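PDB 3M1D: baculoviral IAP repeat-containing protein 2 from Homo sapiens, which belongs to the inhibitor of apoptosis family and is recruited by TRAF2, probably linking TNF receptor 2 signalling to the control of cell death. Local coordinates for residues V47-C52 against Q67-L72; S17-F22 against R31-A36; T21-V26 against F38-V43. One frame throughout, in Å; residues are numbered along the deposited sequence.

Overall arrangement
Contact 2 joins buried residues throughout; contact 1 is mostly buried, with Cys-52 partly exposed, whereas contact 3 is only partly buried and ends in exposed loop. Contact 1 is held by a metal: zinc ties strand 47-49 and the turn after it to helix 65-72. Contacts 2 and 3 start from the same loop, share Thr-21 and Phe-22, and have centres about 7 Å apart; aromatic rings dominate both, set against a helix in one and against Tyr-40 of strand 38-40 in the other. Strands 38-40 and 47-49 are neighbours in one antiparallel sheet, Tyr-19 OH of contact 2 bonds Phe-38 O of contact 3 at 2.6 Å, and His-69 ND1 of contact 1 reaches Ala-36 O of contact 2 at 2.8 Å.

Contact 1: V47-C52 against Q67-L72; sequences VKCFCC and QKHKQL. With ZN (zinc ion), chain C.
The imidazole of His-69 meets both cysteine sulfurs, Cys-49 SG and Cys-52 SG, at its edge, near the ring plane. Beyond these two segments, the ring of Phe-38 meets that of His-69. The edge contacts follow from shared coordination. His-69 NE2 binds zinc at 2.2 Å, Cys-49 SG at 2.4 Å and Cys-52 SG at 2.3 Å, with Cys-76 as the fourth ligand. The tight spot is therefore between ligands, where Cys-49 SG comes within 3.2 Å of His-69 CE1. On the helix, CG of His-69 stands anti to the backbone N (chi1 -160°), which carries the ring outward to the metal. Its other nitrogen, ND1, is hydrogen-bonded to the carbonyl of Ala-36, so the imidazole is held at two points and its rotation is fixed. Cys-49 SG is gripped further by two amides: Cys-51 N donates at 3.2 Å, and Cys-52 N at 3.5 Å with a straighter N-H...S angle of 164°. Such bonds probably temper the thiolate's negative charge. A CxxC turn with backbone N-H groups directed at its first sulfur, completed by histidine and a third cysteine, is the zinc site of a BIR domain.

Contact 2: S17-F22 against R31-A36; sequences STYSTF and RSLARA
Leu-33 is the bump of helix 30-35 that fits against Tyr-19 and Phe-22. Its methyl CD1 enters the notch between the two aromatic rings, 3.8 Å from Phe-22 CZ and equally close to Tyr-19 CE1. The two rings that form the notch are set edge to face: Tyr-19 CD1 stands 3.5 Å above one face of Phe-22, offset toward the rim. Leu-33 crosses both aromatic side chains at about a right angle and touches them with its CB and CD1. Nearer the helix backbone, its CB lies 3.3 Å from Tyr-19 OH, a close contact at the inner end of the phenol. The next bump along, Ala-34 CB, sits 4.1 Å from Tyr-19 CE2; the outer end of the tyrosine thus fits the hollow between two successive helix residues. For Tyr-19, a chi1 of -68° sets CG opposite the carbonyl carbon and sends the ring inward. The buried hydroxyl is satisfied by a hydrogen bond to the Phe-38 carbonyl, which ties this wedge to the sheet. Val-28 and Trp-59 also touch Leu-33. This is hydrophobic-core packing of the BIR fold, joining the loop after the N-terminal helix 9-17 to helix 30-35.

Contact 3: T21-V26 against F38-V43; sequences TFPAGV and FYYTGV
Tyr-40 OH is hydrogen-bonded to the carbonyl of Asn-44 while Pro-23 CD rests against the same oxygen at 3.6 Å. A hydrogen bond to the residue just past the 38-43 segment and apolar contact from the loop thus meet at one atom and help to hold the phenol. The ring is enclosed on both faces. Over the centre of one face, Phe-22 CD1 stands 3.5 Å above the plane; over the centre of the other lies Gly-42 N, at 3.2 Å. Phe-22 presents its edge, giving a T-shaped pair with planes at 88° and centroids 5.0 Å apart. At the rim, close to the ring plane, Thr-21 OG1 approaches Tyr-40 CE2 to 3.4 Å. The tyrosine reaches this slot because its CG extends opposite the backbone N (chi1 176°), carrying the ring off the strand toward the loop. Beside Gly-42, Thr-41 OG1 accepts from Val-43 N at 3.2 Å in an ST turn and is also hydrogen-bonded to the Lys-46 carbonyl, so the chain around Thr-41 is braced. Within the BIR fold, this T-shaped aromatic pair joins the loop between helices 9-17 and 30-35 to edge strand 38-40 and the turn that follows.

Contact 1: V47-C52 against Q67-L72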
ATOM      1  N   VAL A  47       4.643  -1.725   4.865  1.00 22.06           N
ATOM      2  CA  VAL A  47       4.573  -1.358   3.471  1.00 19.34           C
ATOM      3  C   VAL A  47       4.833   0.147   3.344  1.00 21.51           C
ATOM      4  O   VAL A  47       4.731   0.884   4.317  1.00 21.74           O
ATOM      5  CB  VAL A  47       3.190  -1.729   2.889  1.00 22.99           C
ATOM      6  CG1 VAL A  47       2.945  -3.226   3.042  1.00 21.02           C
ATOM      7  CG2 VAL A  47       2.099  -0.950   3.610  1.00 19.72           C
ATOM      8  N   LYS A  48       5.158   0.597   2.139  1.00 21.84           N
ATOM      9  CA  LYS A  48       5.582   1.968   1.929  1.00 22.64           C
ATOM     10  C   LYS A  48       4.951   2.487   0.637  1.00 21.19           C
ATOM     11  O   LYS A  48       4.887   1.766  -0.353  1.00 22.10           O
ATOM     12  CB  LYS A  48       7.117   1.992   1.865  1.00 25.94           C
ATOM     13  CG  LYS A  48       7.790   3.360   1.880  1.00 31.46           C
ATOM     14  CD  LYS A  48       9.308   3.184   2.093  1.00 31.88           C
ATOM     15  CE  LYS A  48      10.097   4.450   1.794  1.00 42.66           C
ATOM     16  NZ  LYS A  48      11.539   4.146   1.507  1.00 49.21           N
ATOM     17  N   CYS A  49       4.457   3.725   0.647  1.00 19.84           N
ATOM     18  CA  CYS A  49       3.901   4.297  -0.579  1.00 22.15           C
ATOM     19  C   CYS A  49       5.012   4.647  -1.553  1.00 24.00           C
ATOM     20  O   CYS A  49       6.002   5.284  -1.179  1.00 24.62           O
ATOM     21  CB  CYS A  49       3.067   5.545  -0.295  1.00 22.23           C
ATOM     22  SG  CYS A  49       2.411   6.296  -1.810  1.00 22.76           S
ATOM     23  N   PHE A  50       4.854   4.212  -2.797  1.00 22.69           N
ATOM     24  CA  PHE A  50       5.831   4.489  -3.838  1.00 24.90           C
ATOM     25  C   PHE A  50       5.904   5.984  -4.147  1.00 23.32           C
ATOM     26  O   PHE A  50       6.911   6.467  -4.663  1.00 23.93           O
ATOM     27  CB  PHE A  50       5.512   3.688  -5.115  1.00 18.85           C
ATOM     28  CG  PHE A  50       4.408   4.283  -5.960  1.00 19.02           C
ATOM     29  CD1 PHE A  50       4.642   4.617  -7.286  1.00 21.27           C
ATOM     30  CD2 PHE A  50       3.137   4.476  -5.440  1.00 20.77           C
ATOM     31  CE1 PHE A  50       3.632   5.156  -8.078  1.00 24.40           C
ATOM     32  CE2 PHE A  50       2.120   4.998  -6.223  1.00 21.88           C
ATOM     33  CZ  PHE A  50       2.377   5.351  -7.547  1.00 25.14           C
ATOM     34  N   CYS A  51       4.845   6.719  -3.815  1.00 23.32           N
ATOM     35  CA  CYS A  51       4.784   8.140  -4.146  1.00 25.85           C
ATOM     36  C   CYS A  51       5.293   9.050  -3.038  1.00 26.65           C
ATOM     37  O   CYS A  51       6.105   9.937  -3.288  1.00 24.60           O
ATOM     38  CB  CYS A  51       3.359   8.562  -4.520  1.00 24.40           C
ATOM     39  SG  CYS A  51       3.211  10.326  -4.933  1.00 24.43           S
ATOM     40  N   CYS A  52       4.811   8.841  -1.817  1.00 21.52           N
ATOM     41  CA  CYS A  52       5.137   9.752  -0.723  1.00 21.50           C
ATOM     42  C   CYS A  52       5.988   9.122   0.371  1.00 20.47           C
ATOM     43  O   CYS A  52       6.454   9.821   1.261  1.00 21.12           O
ATOM     44  CB  CYS A  52       3.865  10.333  -0.107  1.00 19.25           C
ATOM     45  SG  CYS A  52       2.843   9.107   0.840  1.00 21.42           S
ATOM     46  N   GLN A  67      -7.946   4.398   2.810  1.00 23.94           N
ATOM     47  CA  GLN A  67      -8.376   5.319   3.863  1.00 25.74           C
ATOM     48  C   GLN A  67      -7.239   5.716   4.782  1.00 27.13           C
ATOM     49  O   GLN A  67      -7.106   6.884   5.137  1.00 26.62           O
ATOM     50  CB  GLN A  67      -9.480   4.714   4.733  1.00 27.65           C
ATOM     51  CG  GLN A  67     -10.883   4.944   4.229  1.00 40.67           C
ATOM     52  CD  GLN A  67     -11.928   4.629   5.286  1.00 46.83           C
ATOM     53  OE1 GLN A  67     -11.606   4.435   6.462  1.00 49.42           O
ATOM     54  NE2 GLN A  67     -13.189   4.594   4.874  1.00 50.38           N
ATOM     55  N   LYS A  68      -6.451   4.739   5.219  1.00 21.19           N
ATOM     56  CA  LYS A  68      -5.329   5.066   6.092  1.00 25.35           C
ATOM     57  C   LYS A  68      -4.422   6.054   5.369  1.00 24.05           C
ATOM     58  O   LYS A  68      -3.960   7.028   5.949  1.00 26.40           O
ATOM     59  CB  LYS A  68      -4.533   3.813   6.487  1.00 28.47           C
ATOM     60  CG  LYS A  68      -5.138   3.046   7.658  1.00 30.39           C
ATOM     61  CD  LYS A  68      -4.105   2.120   8.296  1.00 37.26           C
ATOM     62  CE  LYS A  68      -4.642   1.435   9.549  1.00 37.37           C
ATOM     63  NZ  LYS A  68      -3.596   0.545  10.175  1.00 35.55           N
ATOM     64  N   HIS A  69      -4.200   5.789   4.091  1.00 22.42           N
ATOM     65  CA  HIS A  69      -3.325   6.599   3.254  1.00 26.49           C
ATOM     66  C   HIS A  69      -3.826   8.046   3.147  1.00 28.37           C
ATOM     67  O   HIS A  69      -3.067   8.990   3.375  1.00 30.09           O
ATOM     68  CB  HIS A  69      -3.260   5.965   1.868  1.00 24.48           C
ATOM     69  CG  HIS A  69      -2.079   6.386   1.058  1.00 25.62           C
ATOM     70  ND1 HIS A  69      -1.630   5.662  -0.026  1.00 26.49           N
ATOM     71  CD2 HIS A  69      -1.246   7.447   1.175  1.00 26.71           C
ATOM     72  CE1 HIS A  69      -0.574   6.261  -0.544  1.00 21.01           C
ATOM     73  NE2 HIS A  69      -0.319   7.342   0.167  1.00 18.61           N
ATOM     74  N   LYS A  70      -5.096   8.206   2.778  1.00 26.33           N
ATOM     75  CA  LYS A  70      -5.745   9.516   2.662  1.00 30.62           C
ATOM     76  C   LYS A  70      -5.696  10.299   3.962  1.00 30.17           C
ATOM     77  O   LYS A  70      -5.497  11.509   3.950  1.00 28.21           O
ATOM     78  CB  LYS A  70      -7.227   9.362   2.278  1.00 31.77           C
ATOM     79  CG  LYS A  70      -7.509   9.270   0.800  1.00 39.08           C
ATOM     80  CD  LYS A  70      -8.862   8.598   0.538  1.00 41.54           C
ATOM     81  CE  LYS A  70     -10.011   9.280   1.281  1.00 52.16           C
ATOM     82  NZ  LYS A  70     -11.365   8.852   0.771  1.00 48.95           N
ATOM     83  N   GLN A  71      -5.926   9.597   5.074  1.00 27.45           N
ATOM     84  CA  GLN A  71      -6.015  10.197   6.401  1.00 31.75           C
ATOM     85  C   GLN A  71      -4.669  10.654   6.930  1.00 30.51           C
ATOM     86  O   GLN A  71      -4.563  11.709   7.557  1.00 28.99           O
ATOM     87  CB  GLN A  71      -6.597   9.193   7.409  1.00 32.58           C
ATOM     88  CG  GLN A  71      -8.114   9.154   7.462  1.00 36.55           C
ATOM     89  CD  GLN A  71      -8.666   7.904   8.136  1.00 44.46           C
ATOM     90  OE1 GLN A  71      -9.856   7.611   8.015  1.00 52.16           O
ATOM     91  NE2 GLN A  71      -7.808   7.160   8.845  1.00 40.36           N
ATOM     92  N   LEU A  72      -3.645   9.844   6.703  1.00 27.11           N
ATOM     93  CA  LEU A  72      -2.354  10.108   7.318  1.00 30.25           C
ATOM     94  C   LEU A  72      -1.520  11.064   6.501  1.00 27.42           C
ATOM     95  O   LEU A  72      -0.863  11.947   7.062  1.00 26.74           O
ATOM     96  CB  LEU A  72      -1.585   8.809   7.560  1.00 24.86           C
ATOM     97  CG  LEU A  72      -2.251   7.886   8.577  1.00 27.31           C
ATOM     98  CD1 LEU A  72      -1.768   6.450   8.379  1.00 28.72           C
ATOM     99  CD2 LEU A  72      -1.963   8.363   9.985  1.00 31.19           C
TER
HETATM  100 ZN    ZN C1000       1.474   8.207  -0.812  1.00 23.90          ZN

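Contact 2: S17-F22 against R31-A36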
ATOM      1  N   SER A  17       4.231  -7.412  -7.312  1.00 23.70           N
ATOM      2  CA  SER A  17       5.332  -8.365  -7.288  1.00 25.38           C
ATOM      3  C   SER A  17       6.119  -8.343  -5.981  1.00 24.69           C
ATOM      4  O   SER A  17       6.706  -9.352  -5.605  1.00 26.59           O
ATOM      5  CB  SER A  17       6.297  -8.125  -8.452  1.00 28.70           C
ATOM      6  OG  SER A  17       7.214  -7.105  -8.111  1.00 33.37           O
ATOM      7  N   THR A  18       6.152  -7.209  -5.283  1.00 25.63           N
ATOM      8  CA  THR A  18       6.961  -7.140  -4.068  1.00 22.66           C
ATOM      9  C   THR A  18       6.340  -7.943  -2.921  1.00 23.73           C
ATOM     10  O   THR A  18       6.978  -8.165  -1.894  1.00 30.41           O
ATOM     11  CB  THR A  18       7.234  -5.680  -3.577  1.00 24.73           C
ATOM     12  OG1 THR A  18       6.022  -5.089  -3.095  1.00 22.81           O
ATOM     13  CG2 THR A  18       7.849  -4.809  -4.687  1.00 24.48           C
ATOM     14  N   TYR A  19       5.093  -8.364  -3.088  1.00 25.11           N
ATOM     15  CA  TYR A  19       4.410  -9.080  -2.019  1.00 24.83           C
ATOM     16  C   TYR A  19       4.671 -10.587  -2.052  1.00 30.45           C
ATOM     17  O   TYR A  19       4.108 -11.335  -1.257  1.00 30.38           O
ATOM     18  CB  TYR A  19       2.913  -8.745  -2.009  1.00 25.58           C
ATOM     19  CG  TYR A  19       2.648  -7.304  -1.597  1.00 27.41           C
ATOM     20  CD1 TYR A  19       2.427  -6.968  -0.261  1.00 24.36           C
ATOM     21  CD2 TYR A  19       2.654  -6.275  -2.543  1.00 21.71           C
ATOM     22  CE1 TYR A  19       2.196  -5.651   0.120  1.00 20.61           C
ATOM     23  CE2 TYR A  19       2.421  -4.960  -2.171  1.00 20.55           C
ATOM     24  CZ  TYR A  19       2.201  -4.653  -0.848  1.00 20.89           C
ATOM     25  OH  TYR A  19       1.984  -3.341  -0.479  1.00 23.20           O
ATOM     26  N   SER A  20       5.561 -11.025  -2.941  1.00 31.00           N
ATOM     27  CA  SER A  20       5.879 -12.451  -3.047  1.00 32.88           C
ATOM     28  C   SER A  20       6.315 -13.054  -1.700  1.00 36.37           C
ATOM     29  O   SER A  20       6.029 -14.220  -1.410  1.00 34.16           O
ATOM     30  CB  SER A  20       6.928 -12.706  -4.136  1.00 31.44           C
ATOM     31  OG  SER A  20       8.141 -12.014  -3.863  1.00 39.31           O
ATOM     32  N   THR A  21       6.976 -12.244  -0.878  1.00 29.23           N
ATOM     33  CA  THR A  21       7.445 -12.675   0.439  1.00 31.65           C
ATOM     34  C   THR A  21       6.572 -12.177   1.593  1.00 29.16           C
ATOM     35  O   THR A  21       6.912 -12.384   2.756  1.00 29.57           O
ATOM     36  CB  THR A  21       8.886 -12.182   0.706  1.00 34.87           C
ATOM     37  OG1 THR A  21       8.980 -10.787   0.388  1.00 39.35           O
ATOM     38  CG2 THR A  21       9.911 -12.965  -0.135  1.00 33.87           C
ATOM     39  N   PHE A  22       5.464 -11.506   1.282  1.00 30.49           N
ATOM     40  CA  PHE A  22       4.569 -10.984   2.321  1.00 28.53           C
ATOM     41  C   PHE A  22       4.163 -12.133   3.252  1.00 30.46           C
ATOM     42  O   PHE A  22       3.878 -13.233   2.782  1.00 35.87           O
ATOM     43  CB  PHE A  22       3.335 -10.337   1.677  1.00 26.15           C
ATOM     44  CG  PHE A  22       2.653  -9.294   2.544  1.00 29.75           C
ATOM     45  CD1 PHE A  22       3.350  -8.184   3.012  1.00 25.94           C
ATOM     46  CD2 PHE A  22       1.304  -9.407   2.861  1.00 31.04           C
ATOM     47  CE1 PHE A  22       2.717  -7.215   3.789  1.00 23.06           C
ATOM     48  CE2 PHE A  22       0.669  -8.444   3.642  1.00 26.65           C
ATOM     49  CZ  PHE A  22       1.377  -7.347   4.102  1.00 26.00           C
ATOM     50  N   ARG A  31      -3.286  -7.194  -3.014  1.00 26.48           N
ATOM     51  CA  ARG A  31      -3.788  -6.419  -4.137  1.00 31.57           C
ATOM     52  C   ARG A  31      -4.297  -5.063  -3.671  1.00 31.86           C
ATOM     53  O   ARG A  31      -4.029  -4.052  -4.306  1.00 30.77           O
ATOM     54  CB  ARG A  31      -4.894  -7.165  -4.880  1.00 37.41           C
ATOM     55  CG  ARG A  31      -4.470  -8.525  -5.411  1.00 52.08           C
ATOM     56  CD  ARG A  31      -5.428  -9.009  -6.495  1.00 60.73           C
ATOM     57  NE  ARG A  31      -5.593 -10.462  -6.496  1.00 68.99           N
ATOM     58  CZ  ARG A  31      -6.485 -11.116  -5.755  1.00 76.64           C
ATOM     59  NH1 ARG A  31      -7.297 -10.452  -4.938  1.00 76.85           N
ATOM     60  NH2 ARG A  31      -6.566 -12.441  -5.827  1.00 72.21           N
ATOM     61  N   SER A  32      -5.025  -5.042  -2.558  1.00 27.93           N
ATOM     62  CA  SER A  32      -5.543  -3.779  -2.046  1.00 29.84           C
ATOM     63  C   SER A  32      -4.399  -2.871  -1.599  1.00 25.54           C
ATOM     64  O   SER A  32      -4.421  -1.670  -1.837  1.00 25.43           O
ATOM     65  CB  SER A  32      -6.544  -4.000  -0.911  1.00 28.68           C
ATOM     66  OG  SER A  32      -5.901  -4.418   0.276  1.00 36.05           O
ATOM     67  N   LEU A  33      -3.387  -3.454  -0.972  1.00 22.06           N
ATOM     68  CA  LEU A  33      -2.229  -2.684  -0.567  1.00 24.64           C
ATOM     69  C   LEU A  33      -1.567  -2.041  -1.777  1.00 23.43           C
ATOM     70  O   LEU A  33      -1.337  -0.826  -1.791  1.00 23.92           O
ATOM     71  CB  LEU A  33      -1.239  -3.565   0.196  1.00 22.96           C
ATOM     72  CG  LEU A  33      -1.761  -3.907   1.590  1.00 24.10           C
ATOM     73  CD1 LEU A  33      -0.948  -5.021   2.222  1.00 25.64           C
ATOM     74  CD2 LEU A  33      -1.755  -2.645   2.478  1.00 21.86           C
ATOM     75  N   ALA A  34      -1.290  -2.856  -2.798  1.00 23.25           N
ATOM     76  CA  ALA A  34      -0.607  -2.394  -4.002  1.00 21.84           C
ATOM     77  C   ALA A  34      -1.425  -1.344  -4.751  1.00 24.75           C
ATOM     78  O   ALA A  34      -0.875  -0.359  -5.269  1.00 21.25           O
ATOM     79  CB  ALA A  34      -0.277  -3.582  -4.920  1.00 23.76           C
ATOM     80  N   ARG A  35      -2.737  -1.552  -4.804  1.00 24.92           N
ATOM     81  CA  ARG A  35      -3.637  -0.588  -5.424  1.00 27.94           C
ATOM     82  C   ARG A  35      -3.627   0.741  -4.681  1.00 23.70           C
ATOM     83  O   ARG A  35      -3.803   1.791  -5.293  1.00 24.43           O
ATOM     84  CB  ARG A  35      -5.073  -1.129  -5.479  1.00 29.43           C
ATOM     85  CG  ARG A  35      -5.242  -2.343  -6.372  1.00 47.12           C
ATOM     86  CD  ARG A  35      -6.686  -2.849  -6.381  1.00 59.67           C
ATOM     87  NE  ARG A  35      -6.791  -4.162  -7.016  1.00 66.26           N
ATOM     88  CZ  ARG A  35      -7.891  -4.910  -7.014  1.00 71.71           C
ATOM     89  NH1 ARG A  35      -8.989  -4.477  -6.407  1.00 73.49           N
ATOM     90  NH2 ARG A  35      -7.894  -6.095  -7.619  1.00 73.27           N
ATOM     91  N   ALA A  36      -3.439   0.694  -3.364  1.00 21.39           N
ATOM     92  CA  ALA A  36      -3.391   1.925  -2.570  1.00 24.23           C
ATOM     93  C   ALA A  36      -2.027   2.623  -2.650  1.00 20.31           C
ATOM     94  O   ALA A  36      -1.804   3.629  -1.987  1.00 21.35           O
ATOM     95  CB  ALA A  36      -3.784   1.661  -1.121  1.00 22.63           C
TER

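Contact 3: T21-V26 against F38-V43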
ATOM      1  N   THR A  21       6.976 -12.244  -0.878  1.00 29.23           N
ATOM      2  CA  THR A  21       7.445 -12.675   0.439  1.00 31.65           C
ATOM      3  C   THR A  21       6.572 -12.177   1.593  1.00 29.16           C
ATOM      4  O   THR A  21       6.912 -12.384   2.756  1.00 29.57           O
ATOM      5  CB  THR A  21       8.886 -12.182   0.706  1.00 34.87           C
ATOM      6  OG1 THR A  21       8.980 -10.787   0.388  1.00 39.35           O
ATOM      7  CG2 THR A  21       9.911 -12.965  -0.135  1.00 33.87           C
ATOM      8  N   PHE A  22       5.464 -11.506   1.282  1.00 30.49           N
ATOM      9  CA  PHE A  22       4.569 -10.984   2.321  1.00 28.53           C
ATOM     10  C   PHE A  22       4.163 -12.133   3.252  1.00 30.46           C
ATOM     11  O   PHE A  22       3.878 -13.233   2.782  1.00 35.87           O
ATOM     12  CB  PHE A  22       3.335 -10.337   1.677  1.00 26.15           C
ATOM     13  CG  PHE A  22       2.653  -9.294   2.544  1.00 29.75           C
ATOM     14  CD1 PHE A  22       3.350  -8.184   3.012  1.00 25.94           C
ATOM     15  CD2 PHE A  22       1.304  -9.407   2.861  1.00 31.04           C
ATOM     16  CE1 PHE A  22       2.717  -7.215   3.789  1.00 23.06           C
ATOM     17  CE2 PHE A  22       0.669  -8.444   3.642  1.00 26.65           C
ATOM     18  CZ  PHE A  22       1.377  -7.347   4.102  1.00 26.00           C
ATOM     19  N   PRO A  23       4.153 -11.896   4.575  1.00 32.06           N
ATOM     20  CA  PRO A  23       3.804 -12.982   5.508  1.00 35.90           C
ATOM     21  C   PRO A  23       2.364 -13.461   5.342  1.00 33.60           C
ATOM     22  O   PRO A  23       1.464 -12.674   5.056  1.00 32.19           O
ATOM     23  CB  PRO A  23       3.988 -12.345   6.885  1.00 35.25           C
ATOM     24  CG  PRO A  23       4.852 -11.149   6.652  1.00 35.86           C
ATOM     25  CD  PRO A  23       4.510 -10.657   5.284  1.00 30.37           C
ATOM     26  N   ALA A  24       2.164 -14.754   5.557  1.00 42.92           N
ATOM     27  CA  ALA A  24       0.887 -15.430   5.304  1.00 36.82           C
ATOM     28  C   ALA A  24      -0.334 -14.905   6.058  1.00 40.01           C
ATOM     29  O   ALA A  24      -1.429 -14.828   5.497  1.00 43.74           O
ATOM     30  CB  ALA A  24       1.042 -16.909   5.576  1.00 38.69           C
ATOM     31  N   GLY A  25      -0.169 -14.569   7.327  1.00 35.91           N
ATOM     32  CA  GLY A  25      -1.336 -14.288   8.148  1.00 36.92           C
ATOM     33  C   GLY A  25      -1.865 -12.860   8.173  1.00 37.33           C
ATOM     34  O   GLY A  25      -2.760 -12.552   8.959  1.00 37.24           O
ATOM     35  N   VAL A  26      -1.340 -11.983   7.322  1.00 33.10           N
ATOM     36  CA  VAL A  26      -1.783 -10.592   7.328  1.00 31.71           C
ATOM     37  C   VAL A  26      -3.216 -10.449   6.809  1.00 34.39           C
ATOM     38  O   VAL A  26      -3.549 -10.948   5.739  1.00 31.45           O
ATOM     39  CB  VAL A  26      -0.815  -9.688   6.552  1.00 35.90           C
ATOM     40  CG1 VAL A  26      -1.299  -8.242   6.585  1.00 30.94           C
ATOM     41  CG2 VAL A  26       0.588  -9.808   7.154  1.00 30.18           C
ATOM     42  N   PHE A  38       0.987   1.063  -2.131  1.00 18.20           N
ATOM     43  CA  PHE A  38       1.990   0.535  -1.209  1.00 19.51           C
ATOM     44  C   PHE A  38       2.760  -0.648  -1.766  1.00 19.41           C
ATOM     45  O   PHE A  38       2.173  -1.552  -2.336  1.00 20.47           O
ATOM     46  CB  PHE A  38       1.325   0.130   0.110  1.00 20.98           C
ATOM     47  CG  PHE A  38       0.762   1.287   0.890  1.00 19.22           C
ATOM     48  CD1 PHE A  38       1.605   2.176   1.537  1.00 19.64           C
ATOM     49  CD2 PHE A  38      -0.607   1.473   0.988  1.00 22.36           C
ATOM     50  CE1 PHE A  38       1.100   3.241   2.266  1.00 23.74           C
ATOM     51  CE2 PHE A  38      -1.125   2.534   1.717  1.00 23.46           C
ATOM     52  CZ  PHE A  38      -0.270   3.423   2.356  1.00 22.03           C
ATOM     53  N   TYR A  39       4.077  -0.653  -1.587  1.00 21.94           N
ATOM     54  CA  TYR A  39       4.856  -1.851  -1.871  1.00 22.13           C
ATOM     55  C   TYR A  39       5.401  -2.416  -0.555  1.00 21.76           C
ATOM     56  O   TYR A  39       5.407  -1.740   0.482  1.00 21.13           O
ATOM     57  CB  TYR A  39       5.991  -1.571  -2.868  1.00 23.53           C
ATOM     58  CG  TYR A  39       7.035  -0.588  -2.368  1.00 26.39           C
ATOM     59  CD1 TYR A  39       8.072  -1.004  -1.537  1.00 29.06           C
ATOM     60  CD2 TYR A  39       6.990   0.748  -2.736  1.00 29.74           C
ATOM     61  CE1 TYR A  39       9.032  -0.110  -1.073  1.00 34.94           C
ATOM     62  CE2 TYR A  39       7.942   1.656  -2.278  1.00 35.31           C
ATOM     63  CZ  TYR A  39       8.962   1.219  -1.454  1.00 38.07           C
ATOM     64  OH  TYR A  39       9.902   2.107  -0.997  1.00 41.98           O
ATOM     65  N   TYR A  40       5.852  -3.659  -0.599  1.00 18.87           N
ATOM     66  CA  TYR A  40       6.237  -4.350   0.622  1.00 21.52           C
ATOM     67  C   TYR A  40       7.709  -4.088   0.874  1.00 24.85           C
ATOM     68  O   TYR A  40       8.502  -4.243  -0.032  1.00 21.42           O
ATOM     69  CB  TYR A  40       5.996  -5.854   0.471  1.00 22.05           C
ATOM     70  CG  TYR A  40       6.454  -6.664   1.665  1.00 23.49           C
ATOM     71  CD1 TYR A  40       6.268  -6.197   2.963  1.00 23.21           C
ATOM     72  CD2 TYR A  40       7.057  -7.896   1.491  1.00 26.49           C
ATOM     73  CE1 TYR A  40       6.690  -6.933   4.054  1.00 23.67           C
ATOM     74  CE2 TYR A  40       7.464  -8.646   2.566  1.00 23.81           C
ATOM     75  CZ  TYR A  40       7.282  -8.168   3.841  1.00 24.44           C
ATOM     76  OH  TYR A  40       7.693  -8.927   4.897  1.00 22.47           O
ATOM     77  N   THR A  41       8.054  -3.696   2.098  1.00 25.14           N
ATOM     78  CA  THR A  41       9.430  -3.375   2.459  1.00 26.99           C
ATOM     79  C   THR A  41      10.302  -4.601   2.695  1.00 29.36           C
ATOM     80  O   THR A  41      11.530  -4.495   2.685  1.00 24.21           O
ATOM     81  CB  THR A  41       9.500  -2.546   3.736  1.00 27.60           C
ATOM     82  OG1 THR A  41       8.989  -3.317   4.837  1.00 25.39           O
ATOM     83  CG2 THR A  41       8.716  -1.235   3.575  1.00 24.03           C
ATOM     84  N   GLY A  42       9.674  -5.752   2.917  1.00 26.00           N
ATOM     85  CA  GLY A  42      10.404  -6.977   3.204  1.00 23.85           C
ATOM     86  C   GLY A  42      10.564  -7.175   4.699  1.00 27.16           C
ATOM     87  O   GLY A  42      11.178  -8.141   5.148  1.00 27.91           O
ATOM     88  N   VAL A  43      10.006  -6.250   5.472  1.00 23.01           N
ATOM     89  CA  VAL A  43      10.064  -6.321   6.925  1.00 26.18           C
ATOM     90  C   VAL A  43       8.663  -6.457   7.531  1.00 24.23           C
ATOM     91  O   VAL A  43       7.784  -5.631   7.276  1.00 25.64           O
ATOM     92  CB  VAL A  43      10.769  -5.075   7.519  1.00 30.31           C
ATOM     93  CG1 VAL A  43      10.605  -5.020   9.037  1.00 28.58           C
ATOM     94  CG2 VAL A  43      12.256  -5.077   7.139  1.00 31.26           C
TER